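Local coordinates for protein triosephosphate isomerase (Toxoplasma gondii, PDB 5UPR) that probably interconverts D-glyceraldehyde 3-phosphate and dihydroxyacetone phosphate, a step shared by glycolysis and gluconeogenesis, as a homodimeric triosephosphate isomerase, at residues Pro96-Gly101 against Leu132-Cys137; Glu197-Ile202 against Thr218-Gly223. One frame throughout, in Å; residues are numbered along the deposited sequence.

Interaction 1: Pro96-Gly101 against Leu132-Cys137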
loop_
_atom_site.group_PDB
_atom_site.type_symbol
_atom_site.label_atom_id
_atom_site.label_comp_id
_atom_site.label_asym_id
_atom_site.label_seq_id
_atom_site.Cartn_x
_atom_site.Cartn_y
_atom_site.Cartn_z
ATOM N N PRO A 96 7.498 -13.207 5.180
ATOM C CA PRO A 96 6.806 -14.494 4.918
ATOM C C PRO A 96 5.282 -14.448 4.938
ATOM O O PRO A 96 4.687 -15.376 4.393
ATOM C CB PRO A 96 7.328 -15.425 6.012
ATOM C CG PRO A 96 7.865 -14.509 7.083
ATOM C CD PRO A 96 8.167 -13.175 6.493
ATOM N N TRP A 97 4.661 -13.378 5.471
ATOM C CA TRP A 97 3.230 -13.323 5.659
ATOM C C TRP A 97 2.617 -12.072 5.067
ATOM O O TRP A 97 3.247 -11.021 5.032
ATOM C CB TRP A 97 2.842 -13.356 7.155
ATOM C CG TRP A 97 3.044 -14.672 7.786
ATOM C CD1 TRP A 97 4.179 -15.099 8.357
ATOM C CD2 TRP A 97 2.092 -15.730 7.955
ATOM N NE1 TRP A 97 4.028 -16.353 8.853
ATOM C CE2 TRP A 97 2.771 -16.797 8.589
ATOM C CE3 TRP A 97 0.756 -15.902 7.591
ATOM C CZ2 TRP A 97 2.172 -18.007 8.888
ATOM C CZ3 TRP A 97 0.134 -17.128 7.874
ATOM C CH2 TRP A 97 0.838 -18.144 8.525
ATOM N N VAL A 98 1.350 -12.191 4.682
ATOM C CA VAL A 98 0.516 -11.056 4.350
ATOM C C VAL A 98 -0.887 -11.185 4.983
ATOM O O VAL A 98 -1.407 -12.302 5.084
ATOM C CB VAL A 98 0.335 -10.875 2.839
ATOM C CG1 VAL A 98 1.674 -10.448 2.265
ATOM C CG2 VAL A 98 -0.218 -12.105 2.122
ATOM N N VAL A 99 -1.467 -10.037 5.340
ATOM C CA VAL A 99 -2.865 -9.932 5.738
ATOM C C VAL A 99 -3.682 -9.548 4.531
ATOM O O VAL A 99 -3.343 -8.559 3.837
ATOM C CB VAL A 99 -3.039 -8.862 6.827
ATOM C CG1 VAL A 99 -4.505 -8.744 7.255
ATOM C CG2 VAL A 99 -2.091 -9.147 8.062
ATOM N N LEU A 100 -4.747 -10.323 4.233
ATOM C CA LEU A 100 -5.603 -10.022 3.064
ATOM C C LEU A 100 -7.056 -10.024 3.433
ATOM O O LEU A 100 -7.505 -10.839 4.285
ATOM C CB LEU A 100 -5.330 -11.069 1.984
ATOM C CG LEU A 100 -3.995 -10.884 1.238
ATOM C CD1 LEU A 100 -3.790 -11.948 0.164
ATOM C CD2 LEU A 100 -3.950 -9.512 0.580
ATOM N N GLY A 101 -7.812 -9.163 2.793
ATOM C CA GLY A 101 -9.220 -9.018 3.056
ATOM C C GLY A 101 -9.718 -8.484 4.380
ATOM O O GLY A 101 -10.859 -8.720 4.749
ATOM N N LEU A 132 3.941 -17.035 -0.404
ATOM C CA LEU A 132 3.608 -16.393 0.857
ATOM C C LEU A 132 2.618 -17.207 1.656
ATOM O O LEU A 132 1.883 -18.028 1.086
ATOM C CB LEU A 132 2.992 -14.977 0.654
ATOM C CG LEU A 132 3.966 -13.951 0.002
ATOM C CD1 LEU A 132 3.195 -12.706 -0.340
ATOM C CD2 LEU A 132 5.133 -13.632 0.975
ATOM N N SER A 133 2.637 -17.029 2.985
ATOM C CA SER A 133 1.501 -17.399 3.838
ATOM C C SER A 133 0.563 -16.205 4.050
ATOM O O SER A 133 0.980 -15.073 4.042
ATOM C CB SER A 133 2.016 -17.928 5.180
ATOM O OG SER A 133 2.695 -19.137 4.971
ATOM N N VAL A 134 -0.715 -16.492 4.225
ATOM C CA VAL A 134 -1.790 -15.498 4.184
ATOM C C VAL A 134 -2.658 -15.599 5.431
ATOM O O VAL A 134 -3.129 -16.692 5.766
ATOM C CB VAL A 134 -2.680 -15.781 2.960
ATOM C CG1 VAL A 134 -3.910 -14.867 2.974
ATOM C CG2 VAL A 134 -1.855 -15.598 1.671
ATOM N N ILE A 135 -2.865 -14.482 6.102
ATOM C CA ILE A 135 -3.916 -14.334 7.093
ATOM C C ILE A 135 -5.146 -13.798 6.342
ATOM O O ILE A 135 -5.190 -12.601 5.989
ATOM C CB ILE A 135 -3.483 -13.402 8.219
ATOM C CG1 ILE A 135 -2.240 -13.930 8.918
ATOM C CG2 ILE A 135 -4.604 -13.234 9.231
ATOM C CD1 ILE A 135 -1.568 -12.884 9.836
ATOM N N LEU A 136 -6.089 -14.685 6.045
ATOM C CA LEU A 136 -7.291 -14.330 5.313
ATOM C C LEU A 136 -8.419 -13.899 6.255
ATOM O O LEU A 136 -8.903 -14.733 7.028
ATOM C CB LEU A 136 -7.760 -15.523 4.462
ATOM C CG LEU A 136 -9.172 -15.472 3.850
ATOM C CD1 LEU A 136 -9.247 -14.278 2.877
ATOM C CD2 LEU A 136 -9.485 -16.757 3.127
ATOM N N CYS A 137 -8.844 -12.639 6.152
ATOM C CA CYS A 137 -9.867 -12.068 7.024
ATOM C C CYS A 137 -11.277 -12.224 6.431
ATOM O O CYS A 137 -11.501 -11.968 5.266
ATOM C CB CYS A 137 -9.571 -10.573 7.319
ATOM S SG CYS A 137 -7.959 -10.257 8.063
#

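Interaction 2: Glu197-Ile202 against Thr218-Gly223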
loop_
_atom_site.group_PDB
_atom_site.type_symbol
_atom_site.label_atom_id
_atom_site.label_comp_id
_atom_site.label_asym_id
_atom_site.label_seq_id
_atom_site.Cartn_x
_atom_site.Cartn_y
_atom_site.Cartn_z
ATOM N N GLU A 197 -18.699 -21.249 18.383
ATOM C CA GLU A 197 -19.746 -21.693 17.450
ATOM C C GLU A 197 -19.387 -21.329 15.976
ATOM O O GLU A 197 -19.476 -22.157 15.045
ATOM C CB GLU A 197 -21.096 -21.076 17.807
ATOM C CG GLU A 197 -22.243 -21.767 17.063
ATOM C CD GLU A 197 -23.616 -21.102 17.165
ATOM O OE1 GLU A 197 -23.804 -19.904 16.888
ATOM O OE2 GLU A 197 -24.558 -21.801 17.515
ATOM N N THR A 198 -19.005 -20.072 15.785
ATOM C CA THR A 198 -18.762 -19.587 14.429
ATOM C C THR A 198 -17.474 -20.189 13.874
ATOM O O THR A 198 -17.404 -20.493 12.682
ATOM C CB THR A 198 -18.657 -18.064 14.371
ATOM O OG1 THR A 198 -19.772 -17.474 15.003
ATOM C CG2 THR A 198 -18.622 -17.582 12.925
ATOM N N HIS A 199 -16.457 -20.345 14.718
ATOM C CA HIS A 199 -15.228 -20.950 14.263
ATOM C C HIS A 199 -15.480 -22.420 13.837
ATOM O O HIS A 199 -14.915 -22.885 12.862
ATOM C CB HIS A 199 -14.148 -20.942 15.297
ATOM C CG HIS A 199 -13.440 -19.631 15.454
ATOM N ND1 HIS A 199 -12.085 -19.558 15.612
ATOM C CD2 HIS A 199 -13.898 -18.360 15.521
ATOM C CE1 HIS A 199 -11.721 -18.293 15.746
ATOM N NE2 HIS A 199 -12.803 -17.543 15.729
ATOM N N ARG A 200 -16.320 -23.121 14.545
ATOM C CA ARG A 200 -16.680 -24.483 14.159
ATOM C C ARG A 200 -17.455 -24.519 12.821
ATOM O O ARG A 200 -17.238 -25.408 12.051
ATOM C CB ARG A 200 -17.442 -25.173 15.289
ATOM C CG ARG A 200 -17.792 -26.656 15.052
ATOM C CD ARG A 200 -16.587 -27.439 14.625
ATOM N NE ARG A 200 -16.514 -28.695 15.363
ATOM C CZ ARG A 200 -15.374 -29.282 15.748
ATOM N NH1 ARG A 200 -14.146 -28.788 15.420
ATOM N NH2 ARG A 200 -15.424 -30.427 16.459
ATOM N N ASP A 201 -18.343 -23.551 12.555
ATOM C CA ASP A 201 -18.978 -23.399 11.274
ATOM C C ASP A 201 -17.956 -23.161 10.152
ATOM O O ASP A 201 -18.107 -23.692 9.082
ATOM C CB ASP A 201 -19.943 -22.204 11.254
ATOM C CG ASP A 201 -21.225 -22.416 12.042
ATOM O OD1 ASP A 201 -21.586 -23.587 12.335
ATOM O OD2 ASP A 201 -21.893 -21.375 12.260
ATOM N N ILE A 202 -16.954 -22.346 10.405
ATOM C CA ILE A 202 -15.907 -22.077 9.457
ATOM C C ILE A 202 -15.125 -23.372 9.180
ATOM O O ILE A 202 -14.846 -23.689 8.007
ATOM C CB ILE A 202 -14.966 -20.946 9.943
ATOM C CG1 ILE A 202 -15.703 -19.619 9.911
ATOM C CG2 ILE A 202 -13.655 -20.935 9.110
ATOM C CD1 ILE A 202 -15.028 -18.607 10.765
ATOM N N THR A 218 -6.053 -26.136 9.378
ATOM C CA THR A 218 -6.062 -24.704 9.188
ATOM C C THR A 218 -6.307 -23.999 10.540
ATOM O O THR A 218 -7.320 -24.256 11.203
ATOM C CB THR A 218 -7.115 -24.288 8.141
ATOM O OG1 THR A 218 -6.902 -24.973 6.898
ATOM C CG2 THR A 218 -7.128 -22.796 7.928
ATOM N N ARG A 219 -5.392 -23.117 10.963
ATOM C CA ARG A 219 -5.701 -22.280 12.125
ATOM C C ARG A 219 -6.853 -21.280 11.807
ATOM O O ARG A 219 -6.854 -20.619 10.755
ATOM C CB ARG A 219 -4.482 -21.500 12.603
ATOM C CG ARG A 219 -3.553 -22.261 13.479
ATOM C CD ARG A 219 -2.626 -23.258 12.729
ATOM N NE ARG A 219 -1.744 -22.618 11.765
ATOM C CZ ARG A 219 -0.576 -22.014 12.060
ATOM N NH1 ARG A 219 -0.126 -21.934 13.304
ATOM N NH2 ARG A 219 0.135 -21.472 11.102
ATOM N N VAL A 220 -7.827 -21.212 12.681
ATOM C CA VAL A 220 -8.910 -20.200 12.630
ATOM C C VAL A 220 -8.762 -19.336 13.880
ATOM O O VAL A 220 -9.000 -19.818 15.030
ATOM C CB VAL A 220 -10.294 -20.796 12.544
ATOM C CG1 VAL A 220 -11.331 -19.713 12.269
ATOM C CG2 VAL A 220 -10.360 -21.822 11.442
ATOM N N ILE A 221 -8.363 -18.064 13.672
ATOM C CA ILE A 221 -8.092 -17.147 14.770
ATOM C C ILE A 221 -9.197 -16.070 14.896
ATOM O O ILE A 221 -9.851 -15.709 13.904
ATOM C CB ILE A 221 -6.711 -16.503 14.671
ATOM C CG1 ILE A 221 -6.596 -15.614 13.419
ATOM C CG2 ILE A 221 -5.643 -17.580 14.659
ATOM C CD1 ILE A 221 -5.218 -15.002 13.216
ATOM N N TYR A 222 -9.434 -15.593 16.117
ATOM C CA TYR A 222 -10.508 -14.644 16.388
ATOM C C TYR A 222 -9.904 -13.222 16.494
ATOM O O TYR A 222 -8.852 -13.006 17.153
ATOM C CB TYR A 222 -11.318 -15.017 17.722
ATOM C CG TYR A 222 -12.241 -13.885 18.075
ATOM C CD1 TYR A 222 -13.506 -13.767 17.464
ATOM C CD2 TYR A 222 -11.835 -12.866 18.936
ATOM C CE1 TYR A 222 -14.316 -12.631 17.714
ATOM C CE2 TYR A 222 -12.620 -11.746 19.176
ATOM C CZ TYR A 222 -13.842 -11.624 18.570
ATOM O OH TYR A 222 -14.605 -10.505 18.818
ATOM N N GLY A 223 -10.593 -12.231 15.905
ATOM C CA GLY A 223 -10.227 -10.832 16.167
ATOM C C GLY A 223 -11.455 -9.980 16.332
ATOM O O GLY A 223 -12.558 -10.388 15.909
#

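Interaction 1: Pro96-Gly101 against Leu132-Cys137
Trp-97 lays the six-membered ring of its indole over Ser-133, its bridge partner on the adjacent strand. Trp-97 CB stands 4.0 Å from Ser-133 O; with chi1 at -72°, CG lies anti to the carbonyl carbon, and the second torsion turns the ring across the neighbouring strand. Farther out, CD2, CE3 and CZ3 all lie close to Ser-133 CB, and at the tip Trp-97 CH2 is 3.6 Å from the same atom. Ser-133 CB sits 3.3 Å from the centroid of the Trp-97 six-membered ring and 8° off its normal, a CH-pi contact. Trp-97 CE3 also reaches Ile-135 CG1 at 3.8 Å. At the pyrrole side, Trp-97 NE1 is hydrogen-bonded to Gln-66 OE1, which would hold that edge of the indole in place.

Five backbone hydrogen bonds alternate between the strands, from Ser-133 N to Pro-96 O through to Cys-137 N on Leu-100 O at 2.9 Å; the axes, 4.7 Å apart and 21° from parallel, confirm a parallel pair. On the sheet face opposite Trp-97, Val-98 CG2 meets Val-134 CG2 at 3.9 Å. These are neighbouring strands of the TIM barrel. Strand 65-69 hydrogen-bonds to the other edge of strand 97-100, and strand 174-178 to that of 133-138, while helices 87-92 and 117-129 pack on the face carrying Val-98, Leu-100 and Val-134.

Interaction 2: Glu197-Ile202 against Thr218-Gly223
His-199 presents one face of its imidazole to Val-220, whose CG1 methyl lies 3.8 Å from the ring centroid and 27° off the normal, a CH-pi contact displaced toward the ring rim. The closest ring atom to that methyl is His-199 ND1, 3.4 Å from Val-220 CG1. Where the ring continues along the strand, CE1 meets the carbonyl carbon of Ile-221 at the ring edge, and His-199 NE2 approaches Tyr-222 CB at 3.5 Å with the two side chains crossing at about a right angle. One helical turn along, Ile-202 adds its CG2 branch, 4.1 Å from Val-220 CG1; chi1 of -70° sets that branch anti to the backbone N.

The 197-202 segment of helix 192-209 runs at 154° to strand 220-222, its axis coming within 9.4 Å, as an outer helix of a TIM barrel does over the strand that follows it. His-199 NE2 is buried by this contact and has no hydrogen-bonding partner in the model. His-199 ND1, by contrast, is hydrogen-bonded to Asp-239 O, which, with the packing on Val-220, would limit rotation of the ring. Farther out, Tyr-222 OH bonds to Gly-224 O and Ala-190 N, and Val-220 N to Asp-241 OD2, while Ile-202 also packs on Leu-154 of helix 150-164.

In the fold
Both contacts are buried and belong to the same parallel barrel, with centres about 16 Å apart. Interaction 1 joins two adjacent strands, and five main-chain hydrogen bonds carry much of it; its centre lies about 6 Å from the chain centre, and 636 Å² is buried. Interaction 2 lies farther out, about 11 Å from that centre, where a helix covers a strand: no clear hydrogen bond crosses it, and its 229 Å² comes largely from side-chain packing. Strand 174-178 lies between strands 133-138 and 220-222 and bonds to both, tying the two sites into one sheet. They also meet loosely, Trp-97 CH2 lying 4.3 Å from Arg-219 NH2.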